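Local coordinates for protein AT-less polyketide synthase (Streptomyces platensis subsp. rosaceus, PDB 4TKT) that probably catalyses the decarboxylative condensation that lengthens the polyketide chain in isomigrastatin biosynthesis, acting as a ketosynthase domain of an AT-less type I polyketide synthase, at residues D25-W28 with E29-A33; T39-A43 with G44-H48; S354-N358 with I359-E363; K373-L376 with Q377-H380; E486-S489 with S490-P494. All blocks are in the same frame, centred on the assembly; numbering follows the deposited sequence.

Interactions 1, 3 and 4 form one connected cluster in the ketosynthase core. Helix 24-32 of interaction 1 packs on helix 366-380 of interaction 4, where Trp28 CE2 lies 3.2 Å from His380 ND1, and on interaction 3 through Leu31 CD2 and Asn358 OD1, 3.6 Å apart. Interaction 3 adjoins the probable active site, as His361 touches Cys186 and its ring meets that of His321. Interaction 2 stands apart near the surface, its centre about 19 Å from that of interaction 3. Interaction 5 belongs to the KS-MAT linker region, about 23 Å from interaction 4 between centres, yet Arg379 NH2 and Arg487 NH1, like charges, come within 4.1 Å.

Interaction 1 (D25-W28 with E29-A33); sequences DTFW and ENLLA
The Phe27 ring carries Leu31 on one face: methyl CD1 sits 3.5 Å above the ring plane, displaced toward the rim and closest to CE2, and makes a CH-pi contact 3.8 Å from the centroid. Trp28 is covered on both faces of its indole. Leu32 CB lies over one, with CD2 of the same leucine 3.9 Å from Trp28 NE1, and the imidazole of His380 stacks on the other. With CG anti to the backbone N (chi1 -173° for Phe27, 174° for Trp28), both rings lean toward the next turn, which brings a face of each to the leucine four residues later. These are i to i+4 pairs on helix 24-32 of the thiolase-like ketosynthase fold, whose inner side, with Phe27 and Leu31, rests on helices 356-359 and 366-380. Backbone bonds follow the same spacing, including Leu31 N to Phe27 O at 2.9 Å and Leu32 N to Trp28 O at 2.8 Å. On another side Thr26 and Asn30 run side by side, Thr26 CG2 lying 4.0 Å from Asn30 OD1. Their polar ends are bonded to residues before the helix: Thr26 OG1 to Asp23 OD1, Asn30 ND2 to Gly20 O.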
loop_
_atom_site.group_PDB
_atom_site.type_symbol
_atom_site.label_atom_id
_atom_site.label_comp_id
_atom_site.label_asym_id
_atom_site.label_seq_id
_atom_site.Cartn_x
_atom_site.Cartn_y
_atom_site.Cartn_z
ATOM N N ASP A 25 6.669 -0.339 7.533
ATOM C CA ASP A 25 7.321 -0.433 8.836
ATOM C C ASP A 25 7.557 0.955 9.423
ATOM O O ASP A 25 7.315 1.187 10.608
ATOM C CB ASP A 25 8.650 -1.189 8.738
ATOM C CG ASP A 25 8.467 -2.666 8.442
ATOM O OD1 ASP A 25 7.362 -3.199 8.684
ATOM O OD2 ASP A 25 9.435 -3.298 7.972
ATOM N N THR A 26 8.035 1.871 8.588
ATOM C CA THR A 26 8.247 3.249 9.011
ATOM C C THR A 26 6.913 3.916 9.305
ATOM O O THR A 26 6.790 4.703 10.246
ATOM C CB THR A 26 8.996 4.060 7.945
ATOM O OG1 THR A 26 10.225 3.403 7.623
ATOM C CG2 THR A 26 9.293 5.460 8.452
ATOM N N PHE A 27 5.914 3.585 8.492
ATOM C CA PHE A 27 4.581 4.153 8.635
ATOM C C PHE A 27 4.003 3.825 10.004
ATOM O O PHE A 27 3.376 4.670 10.640
ATOM C CB PHE A 27 3.667 3.644 7.519
ATOM C CG PHE A 27 2.314 4.299 7.491
ATOM C CD1 PHE A 27 2.194 5.677 7.536
ATOM C CD2 PHE A 27 1.162 3.535 7.396
ATOM C CE1 PHE A 27 0.953 6.281 7.503
ATOM C CE2 PHE A 27 -0.082 4.133 7.360
ATOM C CZ PHE A 27 -0.187 5.507 7.415
ATOM N N TRP A 28 4.236 2.600 10.465
ATOM C CA TRP A 28 3.782 2.193 11.788
ATOM C C TRP A 28 4.512 2.961 12.882
ATOM O O TRP A 28 3.912 3.349 13.884
ATOM C CB TRP A 28 3.974 0.691 11.998
ATOM C CG TRP A 28 3.664 0.265 13.400
ATOM C CD1 TRP A 28 4.540 -0.231 14.319
ATOM C CD2 TRP A 28 2.389 0.324 14.052
ATOM N NE1 TRP A 28 3.889 -0.496 15.499
ATOM C CE2 TRP A 28 2.567 -0.164 15.361
ATOM C CE3 TRP A 28 1.113 0.736 13.652
ATOM C CZ2 TRP A 28 1.517 -0.250 16.275
ATOM C CZ3 TRP A 28 0.072 0.648 14.560
ATOM C CH2 TRP A 28 0.281 0.160 15.856
ATOM N N GLU A 29 5.808 3.171 12.690
ATOM C CA GLU A 29 6.601 3.913 13.659
ATOM C C GLU A 29 6.079 5.338 13.794
ATOM O O GLU A 29 5.931 5.852 14.901
ATOM C CB GLU A 29 8.078 3.916 13.259
ATOM C CG GLU A 29 8.714 2.532 13.241
ATOM C CD GLU A 29 10.149 2.551 12.741
ATOM O OE1 GLU A 29 10.657 3.649 12.427
ATOM O OE2 GLU A 29 10.769 1.468 12.661
ATOM N N ASN A 30 5.787 5.966 12.660
ATOM C CA ASN A 30 5.223 7.311 12.652
ATOM C C ASN A 30 3.853 7.364 13.319
ATOM O O ASN A 30 3.568 8.270 14.104
ATOM C CB ASN A 30 5.118 7.833 11.219
ATOM C CG ASN A 30 6.471 8.045 10.577
ATOM O OD1 ASN A 30 7.506 7.739 11.169
ATOM N ND2 ASN A 30 6.471 8.566 9.356
ATOM N N LEU A 31 3.009 6.389 12.997
ATOM C CA LEU A 31 1.668 6.313 13.561
ATOM C C LEU A 31 1.715 6.080 15.067
ATOM O O LEU A 31 0.919 6.642 15.818
ATOM C CB LEU A 31 0.864 5.200 12.885
ATOM C CG LEU A 31 0.394 5.454 11.453
ATOM C CD1 LEU A 31 -0.263 4.208 10.886
ATOM C CD2 LEU A 31 -0.563 6.635 11.406
ATOM N N LEU A 32 2.653 5.247 15.502
ATOM C CA LEU A 32 2.768 4.904 16.911
ATOM C C LEU A 32 3.279 6.086 17.726
ATOM O O LEU A 32 2.845 6.302 18.856
ATOM C CB LEU A 32 3.690 3.698 17.093
ATOM C CG LEU A 32 3.818 3.142 18.510
ATOM C CD1 LEU A 32 2.447 2.878 19.111
ATOM C CD2 LEU A 32 4.650 1.871 18.497
ATOM N N ALA A 33 4.191 6.854 17.141
ATOM C CA ALA A 33 4.793 7.986 17.836
ATOM C C ALA A 33 3.948 9.253 17.709
ATOM O O ALA A 33 4.323 10.310 18.220
ATOM C CB ALA A 33 6.198 8.237 17.313
#

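Interaction 2 (T39-A43 with G44-H48); sequences TEIPA and GRWDH
Ile41 sets two of its branches on two different rings, Trp46 and His48, just after strand 39-40, where a beta turn folds the chain back. The turn spans Pro42 to Arg45 and is closed by Arg45 N bonding to Pro42 O at 3.1 Å, from above the carbonyl plane. With chi1 of Ile41 at -46°, CG1 lies anti to the carbonyl carbon and CG2 anti to the backbone N, which sends one branch to each ring. The isoleucine and histidine side chains cross at about a right angle, with Ile41 CG1 over the centre of the imidazole, 3.8 Å above its plane. Toward Trp46 the approach is oblique: Ile41 CG2 hangs over the six-membered ring but nearer its rim, 3.7 Å from CZ2. Arg45 instead runs beside Pro42, and Arg45 CG comes within 4.0 Å of Pro42 CB. Its guanidinium reaches on to a salt bridge with Glu251 and to a bound MES molecule, probably from the crystallisation liquor. His48 NE2 is held by Ser64 O, which fixes the rotation of the imidazole and leaves its other nitrogen to accept: Trp46 NE1, its bond lying in the indole plane, donates to His48 ND1 at 3.0 Å and 169°.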
loop_
_atom_site.group_PDB
_atom_site.type_symbol
_atom_site.label_atom_id
_atom_site.label_comp_id
_atom_site.label_asym_id
_atom_site.label_seq_id
_atom_site.Cartn_x
_atom_site.Cartn_y
_atom_site.Cartn_z
ATOM N N THR A 39 4.527 18.984 5.766
ATOM C CA THR A 39 5.587 19.959 5.541
ATOM C C THR A 39 5.137 21.014 4.541
ATOM O O THR A 39 4.064 20.903 3.951
ATOM C CB THR A 39 6.871 19.290 5.017
ATOM O OG1 THR A 39 6.574 18.567 3.814
ATOM C CG2 THR A 39 7.438 18.332 6.051
ATOM N N GLU A 40 5.962 22.039 4.354
ATOM C CA GLU A 40 5.697 23.038 3.331
ATOM C C GLU A 40 6.051 22.476 1.965
ATOM O O GLU A 40 6.766 21.477 1.871
ATOM C CB GLU A 40 6.483 24.322 3.594
ATOM C CG GLU A 40 5.988 25.115 4.789
ATOM C CD GLU A 40 6.523 26.532 4.806
ATOM O OE1 GLU A 40 7.212 26.919 3.837
ATOM O OE2 GLU A 40 6.254 27.260 5.786
ATOM N N ILE A 41 5.542 23.112 0.914
ATOM C CA ILE A 41 5.831 22.696 -0.453
ATOM C C ILE A 41 7.336 22.651 -0.695
ATOM O O ILE A 41 8.022 23.660 -0.528
ATOM C CB ILE A 41 5.196 23.646 -1.487
ATOM C CG1 ILE A 41 3.748 23.970 -1.120
ATOM C CG2 ILE A 41 5.289 23.049 -2.886
ATOM C CD1 ILE A 41 2.795 22.825 -1.331
ATOM N N PRO A 42 7.855 21.476 -1.079
ATOM C CA PRO A 42 9.281 21.318 -1.379
ATOM C C PRO A 42 9.708 22.229 -2.521
ATOM O O PRO A 42 9.045 22.252 -3.556
ATOM C CB PRO A 42 9.400 19.846 -1.780
ATOM C CG PRO A 42 8.223 19.186 -1.157
ATOM C CD PRO A 42 7.125 20.204 -1.204
ATOM N N ALA A 43 10.799 22.962 -2.323
ATOM C CA ALA A 43 11.275 23.941 -3.298
ATOM C C ALA A 43 11.534 23.336 -4.677
ATOM O O ALA A 43 11.459 24.032 -5.689
ATOM C CB ALA A 43 12.537 24.615 -2.781
ATOM N N GLY A 44 11.845 22.044 -4.712
ATOM C CA GLY A 44 12.105 21.357 -5.965
ATOM C C GLY A 44 10.895 21.285 -6.880
ATOM O O GLY A 44 11.025 21.435 -8.094
ATOM N N ARG A 45 9.722 21.061 -6.293
ATOM C CA ARG A 45 8.477 20.917 -7.048
ATOM C C ARG A 45 8.179 22.130 -7.928
ATOM O O ARG A 45 8.088 22.014 -9.151
ATOM C CB ARG A 45 7.307 20.677 -6.093
ATOM C CG ARG A 45 7.441 19.429 -5.238
ATOM C CD ARG A 45 7.449 18.176 -6.093
ATOM N NE ARG A 45 7.593 16.971 -5.283
ATOM C CZ ARG A 45 6.574 16.245 -4.838
ATOM N NH1 ARG A 45 5.329 16.598 -5.127
ATOM N NH2 ARG A 45 6.797 15.162 -4.105
ATOM N N TRP A 46 8.020 23.288 -7.295
ATOM C CA TRP A 46 7.811 24.546 -8.009
ATOM C C TRP A 46 8.072 25.728 -7.081
ATOM O O TRP A 46 8.193 25.557 -5.868
ATOM C CB TRP A 46 6.390 24.623 -8.581
ATOM C CG TRP A 46 5.303 24.584 -7.542
ATOM C CD1 TRP A 46 4.851 25.629 -6.787
ATOM C CD2 TRP A 46 4.523 23.444 -7.156
ATOM N NE1 TRP A 46 3.846 25.208 -5.949
ATOM C CE2 TRP A 46 3.624 23.872 -6.156
ATOM C CE3 TRP A 46 4.499 22.104 -7.554
ATOM C CZ2 TRP A 46 2.712 23.008 -5.551
ATOM C CZ3 TRP A 46 3.593 21.246 -6.952
ATOM C CH2 TRP A 46 2.712 21.702 -5.961
ATOM N N ASP A 47 8.162 26.924 -7.651
ATOM C CA ASP A 47 8.312 28.128 -6.842
ATOM C C ASP A 47 6.949 28.581 -6.335
ATOM O O ASP A 47 6.196 29.239 -7.051
ATOM C CB ASP A 47 8.978 29.244 -7.639
ATOM C CG ASP A 47 9.261 30.468 -6.795
ATOM O OD1 ASP A 47 9.337 30.330 -5.556
ATOM O OD2 ASP A 47 9.413 31.566 -7.369
ATOM N N HIS A 48 6.641 28.228 -5.091
ATOM C CA HIS A 48 5.311 28.459 -4.543
ATOM C C HIS A 48 5.074 29.923 -4.182
ATOM O O HIS A 48 3.936 30.333 -3.947
ATOM C CB HIS A 48 5.088 27.576 -3.314
ATOM C CG HIS A 48 3.649 27.438 -2.928
ATOM N ND1 HIS A 48 2.702 26.895 -3.770
ATOM C CD2 HIS A 48 2.994 27.777 -1.793
ATOM C CE1 HIS A 48 1.526 26.902 -3.169
ATOM N NE2 HIS A 48 1.676 27.432 -1.968
#

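Interaction 3 (S354-N358 with I359-E363); sequences SAKSN and IGHLE
Lys356 and His361 lie side by side and point the same way, so that the methylene CE of the lysine comes 3.2 Å from His361 ND1. The ring is placed beside the lysine chain by a His361 CG anti to its backbone N (chi1 -172°). Nearer its root the lysine follows the intervening glycine: CB and CG are each 3.5 Å from Gly360 O, which Lys356 CA also meets in a CA-H...O contact. The helical turn is closed by Gly360 N to Lys356 O, 2.9 Å long and bent to 134°, and by the straighter bond from Ile359 N to Ala355 O at 3.0 Å. Gly360 leaves the helix with a positive phi of 91°; at its backbone angles a side chain would jam against the preceding carbonyl oxygen, which by itself calls for glycine. Before the turn that leads into the helix, Ser354 OG accepts from Lys356 N, a capping bond, while Ser357 OG donates to Ser354 O at 2.6 Å. In the next shell Lys356 NZ is held by His321 O and Asn358 ND2 by Arg35 O. The Glu363 methylene CG covers one face of the His361 imidazole, which also meets the rings of His321 and Tyr247 and touches Cys186. This Cys-His-His neighbourhood is consistent with the active site of ketosynthases of the thiolase superfamily.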
loop_
_atom_site.group_PDB
_atom_site.type_symbol
_atom_site.label_atom_id
_atom_site.label_comp_id
_atom_site.label_asym_id
_atom_site.label_seq_id
_atom_site.Cartn_x
_atom_site.Cartn_y
_atom_site.Cartn_z
ATOM N N SER A 354 -8.292 9.188 12.450
ATOM C CA SER A 354 -7.967 9.268 11.028
ATOM C C SER A 354 -6.474 9.449 10.783
ATOM O O SER A 354 -5.818 10.256 11.442
ATOM C CB SER A 354 -8.734 10.412 10.364
ATOM O OG SER A 354 -8.433 10.480 8.979
ATOM N N ALA A 355 -5.948 8.700 9.818
ATOM C CA ALA A 355 -4.549 8.819 9.432
ATOM C C ALA A 355 -4.281 10.168 8.775
ATOM O O ALA A 355 -3.137 10.615 8.709
ATOM C CB ALA A 355 -4.157 7.688 8.496
ATOM N N LYS A 356 -5.339 10.813 8.292
ATOM C CA LYS A 356 -5.213 12.115 7.646
ATOM C C LYS A 356 -4.650 13.163 8.603
ATOM O O LYS A 356 -4.052 14.150 8.176
ATOM C CB LYS A 356 -6.563 12.575 7.096
ATOM C CG LYS A 356 -7.103 11.690 5.988
ATOM C CD LYS A 356 -8.239 12.363 5.241
ATOM C CE LYS A 356 -8.782 11.462 4.142
ATOM N NZ LYS A 356 -9.413 10.230 4.684
ATOM N N SER A 357 -4.833 12.940 9.899
ATOM C CA SER A 357 -4.265 13.826 10.904
ATOM C C SER A 357 -2.752 13.648 10.965
ATOM O O SER A 357 -2.039 14.494 11.505
ATOM C CB SER A 357 -4.893 13.563 12.275
ATOM O OG SER A 357 -4.643 12.237 12.709
ATOM N N ASN A 358 -2.268 12.543 10.406
ATOM C CA ASN A 358 -0.838 12.262 10.364
ATOM C C ASN A 358 -0.189 12.681 9.051
ATOM O O ASN A 358 0.846 13.349 9.044
ATOM C CB ASN A 358 -0.578 10.772 10.596
ATOM C CG ASN A 358 -0.995 10.313 11.974
ATOM O OD1 ASN A 358 -2.106 9.817 12.167
ATOM N ND2 ASN A 358 -0.102 10.472 12.943
ATOM N N ILE A 359 -0.804 12.285 7.940
ATOM C CA ILE A 359 -0.169 12.404 6.632
ATOM C C ILE A 359 -0.944 13.281 5.656
ATOM O O ILE A 359 -0.501 13.505 4.530
ATOM C CB ILE A 359 0.026 11.020 5.991
ATOM C CG1 ILE A 359 -1.325 10.317 5.835
ATOM C CG2 ILE A 359 0.970 10.176 6.833
ATOM C CD1 ILE A 359 -1.232 8.934 5.230
ATOM N N GLY A 360 -2.101 13.773 6.086
ATOM C CA GLY A 360 -2.909 14.635 5.244
ATOM C C GLY A 360 -3.918 13.869 4.410
ATOM O O GLY A 360 -4.103 12.664 4.586
ATOM N N HIS A 361 -4.569 14.578 3.494
ATOM C CA HIS A 361 -5.617 14.001 2.661
ATOM C C HIS A 361 -5.035 13.457 1.356
ATOM O O HIS A 361 -4.752 14.214 0.423
ATOM C CB HIS A 361 -6.697 15.050 2.376
ATOM C CG HIS A 361 -7.915 14.505 1.695
ATOM N ND1 HIS A 361 -8.112 13.158 1.476
ATOM C CD2 HIS A 361 -9.003 15.130 1.186
ATOM C CE1 HIS A 361 -9.266 12.977 0.862
ATOM N NE2 HIS A 361 -9.827 14.159 0.673
ATOM N N LEU A 362 -4.864 12.140 1.295
ATOM C CA LEU A 362 -4.232 11.504 0.142
ATOM C C LEU A 362 -5.204 11.330 -1.017
ATOM O O LEU A 362 -4.850 10.758 -2.047
ATOM C CB LEU A 362 -3.637 10.149 0.534
ATOM C CG LEU A 362 -2.152 10.159 0.912
ATOM C CD1 LEU A 362 -1.880 11.139 2.042
ATOM C CD2 LEU A 362 -1.681 8.762 1.292
ATOM N N GLU A 363 -6.425 11.825 -0.838
ATOM C CA GLU A 363 -7.431 11.821 -1.894
ATOM C C GLU A 363 -7.661 10.426 -2.482
ATOM O O GLU A 363 -8.150 9.534 -1.790
ATOM C CB GLU A 363 -7.036 12.823 -2.984
ATOM C CG GLU A 363 -7.404 14.259 -2.615
ATOM C CD GLU A 363 -6.547 15.304 -3.303
ATOM O OE1 GLU A 363 -5.357 15.028 -3.566
ATOM O OE2 GLU A 363 -7.067 16.409 -3.574
#

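Interaction 4 (K373-L376 with Q377-H380); sequences KLLL and QMRH
On helix 366-380, Leu376 O is gripped twice by His380: the backbone N bonds to it at 3.1 Å and the ring nitrogen ND1 at 3.2 Å, the two donors arriving from opposite faces of the carbonyl plane. The imidazole can fold back because its CG stands anti to the carbonyl carbon and beside the backbone N (chi1 -64°), which also lays His380 beside Leu376. The aliphatic CG of Arg379 covers one face of the ring. One turn earlier, Gln377 runs, extended beyond CG, past the carbonyl of Lys373, its CG 3.2 Å from Lys373 O. The amide then lies between two side chains, with Gln377 OE1 3.9 Å from Lys373 CE and NE2 4.0 Å from Leu374 CD1, the glutamine crossing Leu374 at about a right angle. This helix belongs to the core of the thiolase-like ketosynthase fold, with Leu374 against strand 317-319 and Leu375 against strand 9-17. The polar ends have partners outside the helix: Gln377 OE1 accepts from Val384 N, and Lys373 NZ forms a salt bridge with Glu319. With a leucine in place of Gln377, the Val384 N-H would probably lose its acceptor and the segment following the helix one of its ties. Met378, present as selenomethionine, bends at its third torsion (chi3 -44°), bringing Met378 CE to 3.6 Å from Leu375 CD2, while Met378 CG packs 3.2 Å from Leu374 O.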
loop_
_atom_site.group_PDB
_atom_site.type_symbol
_atom_site.label_atom_id
_atom_site.label_comp_id
_atom_site.label_asym_id
_atom_site.label_seq_id
_atom_site.Cartn_x
_atom_site.Cartn_y
_atom_site.Cartn_z
ATOM N N LYS A 373 -3.238 1.685 8.022
ATOM C CA LYS A 373 -3.293 2.044 9.434
ATOM C C LYS A 373 -4.139 1.053 10.223
ATOM O O LYS A 373 -3.780 0.661 11.333
ATOM C CB LYS A 373 -3.849 3.458 9.614
ATOM C CG LYS A 373 -4.037 3.855 11.071
ATOM C CD LYS A 373 -4.641 5.240 11.202
ATOM C CE LYS A 373 -5.116 5.497 12.624
ATOM N NZ LYS A 373 -5.844 6.789 12.752
ATOM N N LEU A 374 -5.260 0.647 9.638
ATOM C CA LEU A 374 -6.178 -0.266 10.305
ATOM C C LEU A 374 -5.560 -1.651 10.466
ATOM O O LEU A 374 -5.605 -2.228 11.549
ATOM C CB LEU A 374 -7.497 -0.355 9.534
ATOM C CG LEU A 374 -8.632 -1.142 10.194
ATOM C CD1 LEU A 374 -8.765 -0.779 11.665
ATOM C CD2 LEU A 374 -9.937 -0.872 9.466
ATOM N N LEU A 375 -4.978 -2.174 9.392
ATOM C CA LEU A 375 -4.351 -3.492 9.428
ATOM C C LEU A 375 -3.143 -3.520 10.363
ATOM O O LEU A 375 -2.910 -4.511 11.057
ATOM C CB LEU A 375 -3.931 -3.924 8.022
ATOM C CG LEU A 375 -5.055 -4.240 7.032
ATOM C CD1 LEU A 375 -4.481 -4.542 5.660
ATOM C CD2 LEU A 375 -5.891 -5.405 7.524
ATOM N N LEU A 376 -2.380 -2.431 10.375
ATOM C CA LEU A 376 -1.205 -2.332 11.235
ATOM C C LEU A 376 -1.592 -2.275 12.708
ATOM O O LEU A 376 -0.893 -2.821 13.560
ATOM C CB LEU A 376 -0.370 -1.105 10.866
ATOM C CG LEU A 376 0.512 -1.241 9.625
ATOM C CD1 LEU A 376 1.114 0.102 9.243
ATOM C CD2 LEU A 376 1.602 -2.271 9.868
ATOM N N GLN A 377 -2.706 -1.612 13.005
ATOM C CA GLN A 377 -3.200 -1.545 14.375
ATOM C C GLN A 377 -3.576 -2.929 14.878
ATOM O O GLN A 377 -3.329 -3.265 16.035
ATOM C CB GLN A 377 -4.400 -0.604 14.477
ATOM C CG GLN A 377 -4.034 0.868 14.530
ATOM C CD GLN A 377 -5.252 1.764 14.588
ATOM O OE1 GLN A 377 -5.306 2.710 15.373
ATOM N NE2 GLN A 377 -6.241 1.471 13.752
HETATM N N MSE A 378 -4.168 -3.734 14.002
HETATM C CA MSE A 378 -4.558 -5.090 14.365
HETATM C C MSE A 378 -3.344 -6.007 14.475
HETATM O O MSE A 378 -3.297 -6.883 15.337
HETATM C CB MSE A 378 -5.550 -5.656 13.347
HETATM C CG MSE A 378 -6.767 -4.780 13.115
HETATM SE SE MSE A 378 -8.177 -5.681 12.112
HETATM C CE MSE A 378 -7.075 -6.508 10.735
ATOM N N ARG A 379 -2.367 -5.800 13.597
ATOM C CA ARG A 379 -1.163 -6.625 13.579
ATOM C C ARG A 379 -0.386 -6.500 14.885
ATOM O O ARG A 379 0.129 -7.489 15.406
ATOM C CB ARG A 379 -0.267 -6.243 12.396
ATOM C CG ARG A 379 1.088 -6.947 12.381
ATOM C CD ARG A 379 1.919 -6.525 11.175
ATOM N NE ARG A 379 3.280 -7.058 11.215
ATOM C CZ ARG A 379 3.643 -8.230 10.701
ATOM N NH1 ARG A 379 2.743 -9.004 10.110
ATOM N NH2 ARG A 379 4.905 -8.630 10.780
ATOM N N HIS A 380 -0.314 -5.284 15.415
ATOM C CA HIS A 380 0.442 -5.034 16.635
ATOM C C HIS A 380 -0.463 -4.933 17.858
ATOM O O HIS A 380 0.017 -4.729 18.972
ATOM C CB HIS A 380 1.274 -3.759 16.495
ATOM C CG HIS A 380 2.332 -3.841 15.439
ATOM N ND1 HIS A 380 2.230 -3.187 14.230
ATOM C CD2 HIS A 380 3.511 -4.507 15.407
ATOM C CE1 HIS A 380 3.301 -3.443 13.501
ATOM N NE2 HIS A 380 4.094 -4.242 14.193
#

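Interaction 5 (E486-S489 with S490-P494); sequences ERWS and SADLP. With SO4 (sulfate ion), chain D.
Hydrogen bonds between Ser489 and Asp492 run in both directions and close the turn. Ser489 N donates to Asp492 OD2 at 2.8 Å with an angle of 161°, meeting the carboxylate from above its plane, while Asp492 N returns a bond to Ser489 O at 3.0 Å. With CG anti to its own carbonyl carbon (chi1 -60°), the aspartate side chain folds back toward Ser489, whose N-H would probably help stabilise the negative charge. Van der Waals contact adds the Trp488 indole, which the carboxylate meets nearly at right angles, the planes 83° apart. Asp492 CB lies at the indole edge, in its plane and 3.5 Å from Trp488 CE3; Asp492 OD2 is 3.2 Å from the same carbon. Arg487 lays NE over the centre of one indole face. An alanine at Asp492 is likely to leave Ser489 N without its carboxylate partner and the turn held by the remaining backbone bond. A bound sulfate, probably from the crystallisation liquor, is the third kind of partner: Ser490 OG donates to its O1 at 2.6 Å and Ser490 N to its O3 at 3.3 Å. In the KS-MAT linker domain this 3-10 turn, 490-492, leads into helix 493-502; Ser490 OG is also bonded to Leu518 N, and Trp488 and Leu493 pack against Leu518 and Leu521 of helix 518-530.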
loop_
_atom_site.group_PDB
_atom_site.type_symbol
_atom_site.label_atom_id
_atom_site.label_comp_id
_atom_site.label_asym_id
_atom_site.label_seq_id
_atom_site.Cartn_x
_atom_site.Cartn_y
_atom_site.Cartn_z
ATOM N N GLU A 486 15.380 -7.487 16.441
ATOM C CA GLU A 486 15.149 -8.358 17.590
ATOM C C GLU A 486 14.252 -9.555 17.285
ATOM O O GLU A 486 14.349 -10.588 17.945
ATOM C CB GLU A 486 14.546 -7.552 18.745
ATOM N N ARG A 487 13.387 -9.423 16.286
ATOM C CA ARG A 487 12.404 -10.463 16.000
ATOM C C ARG A 487 13.015 -11.718 15.379
ATOM O O ARG A 487 12.414 -12.791 15.425
ATOM C CB ARG A 487 11.311 -9.923 15.075
ATOM C CG ARG A 487 11.801 -9.534 13.691
ATOM C CD ARG A 487 10.669 -9.596 12.675
ATOM N NE ARG A 487 10.190 -10.962 12.476
ATOM C CZ ARG A 487 9.206 -11.301 11.649
ATOM N NH1 ARG A 487 8.584 -10.370 10.936
ATOM N NH2 ARG A 487 8.841 -12.572 11.534
ATOM N N TRP A 488 14.204 -11.587 14.800
ATOM C CA TRP A 488 14.797 -12.691 14.051
ATOM C C TRP A 488 15.727 -13.561 14.888
ATOM O O TRP A 488 16.529 -13.064 15.680
ATOM C CB TRP A 488 15.557 -12.163 12.834
ATOM C CG TRP A 488 14.678 -11.489 11.830
ATOM C CD1 TRP A 488 14.671 -10.166 11.509
ATOM C CD2 TRP A 488 13.666 -12.104 11.023
ATOM N NE1 TRP A 488 13.723 -9.917 10.546
ATOM C CE2 TRP A 488 13.091 -11.092 10.232
ATOM C CE3 TRP A 488 13.194 -13.413 10.892
ATOM C CZ2 TRP A 488 12.067 -11.346 9.322
ATOM C CZ3 TRP A 488 12.177 -13.663 9.988
ATOM C CH2 TRP A 488 11.625 -12.636 9.216
ATOM N N SER A 489 15.603 -14.871 14.694
ATOM C CA SER A 489 16.487 -15.847 15.316
ATOM C C SER A 489 16.807 -16.950 14.313
ATOM O O SER A 489 16.278 -16.953 13.202
ATOM C CB SER A 489 15.850 -16.438 16.572
ATOM O OG SER A 489 14.658 -17.135 16.250
ATOM N N SER A 490 17.664 -17.886 14.712
ATOM C CA SER A 490 18.072 -18.983 13.836
ATOM C C SER A 490 16.898 -19.877 13.458
ATOM O O SER A 490 16.913 -20.530 12.414
ATOM C CB SER A 490 19.167 -19.821 14.501
ATOM O OG SER A 490 20.351 -19.067 14.686
ATOM N N ALA A 491 15.879 -19.899 14.310
ATOM C CA ALA A 491 14.706 -20.729 14.077
ATOM C C ALA A 491 13.889 -20.223 12.889
ATOM O O ALA A 491 13.018 -20.928 12.380
ATOM C CB ALA A 491 13.843 -20.783 15.326
ATOM N N ASP A 492 14.181 -19.004 12.447
ATOM C CA ASP A 492 13.464 -18.405 11.329
ATOM C C ASP A 492 14.082 -18.775 9.981
ATOM O O ASP A 492 13.488 -18.524 8.933
ATOM C CB ASP A 492 13.425 -16.882 11.479
ATOM C CG ASP A 492 12.740 -16.435 12.758
ATOM O OD1 ASP A 492 11.731 -17.060 13.145
ATOM O OD2 ASP A 492 13.211 -15.459 13.378
ATOM N N LEU A 493 15.268 -19.377 10.012
ATOM C CA LEU A 493 16.017 -19.676 8.786
ATOM C C LEU A 493 15.277 -20.524 7.740
ATOM O O LEU A 493 15.413 -20.261 6.546
ATOM C CB LEU A 493 17.343 -20.358 9.135
ATOM C CG LEU A 493 18.475 -19.424 9.565
ATOM C CD1 LEU A 493 19.775 -20.189 9.686
ATOM C CD2 LEU A 493 18.625 -18.282 8.585
ATOM N N PRO A 494 14.516 -21.551 8.165
ATOM C CA PRO A 494 13.766 -22.272 7.127
ATOM C C PRO A 494 12.720 -21.405 6.420
ATOM O O PRO A 494 12.503 -21.566 5.218
ATOM C CB PRO A 494 13.095 -23.404 7.908
ATOM C CG PRO A 494 13.993 -23.632 9.073
ATOM C CD PRO A 494 14.487 -22.268 9.453
HETATM S S SO4 D . 20.309 -16.955 17.673
HETATM O O1 SO4 D . 20.340 -18.308 17.125
HETATM O O2 SO4 D . 21.598 -16.308 17.445
HETATM O O3 SO4 D . 19.257 -16.188 17.015
HETATM O O4 SO4 D . 20.044 -17.020 19.107
#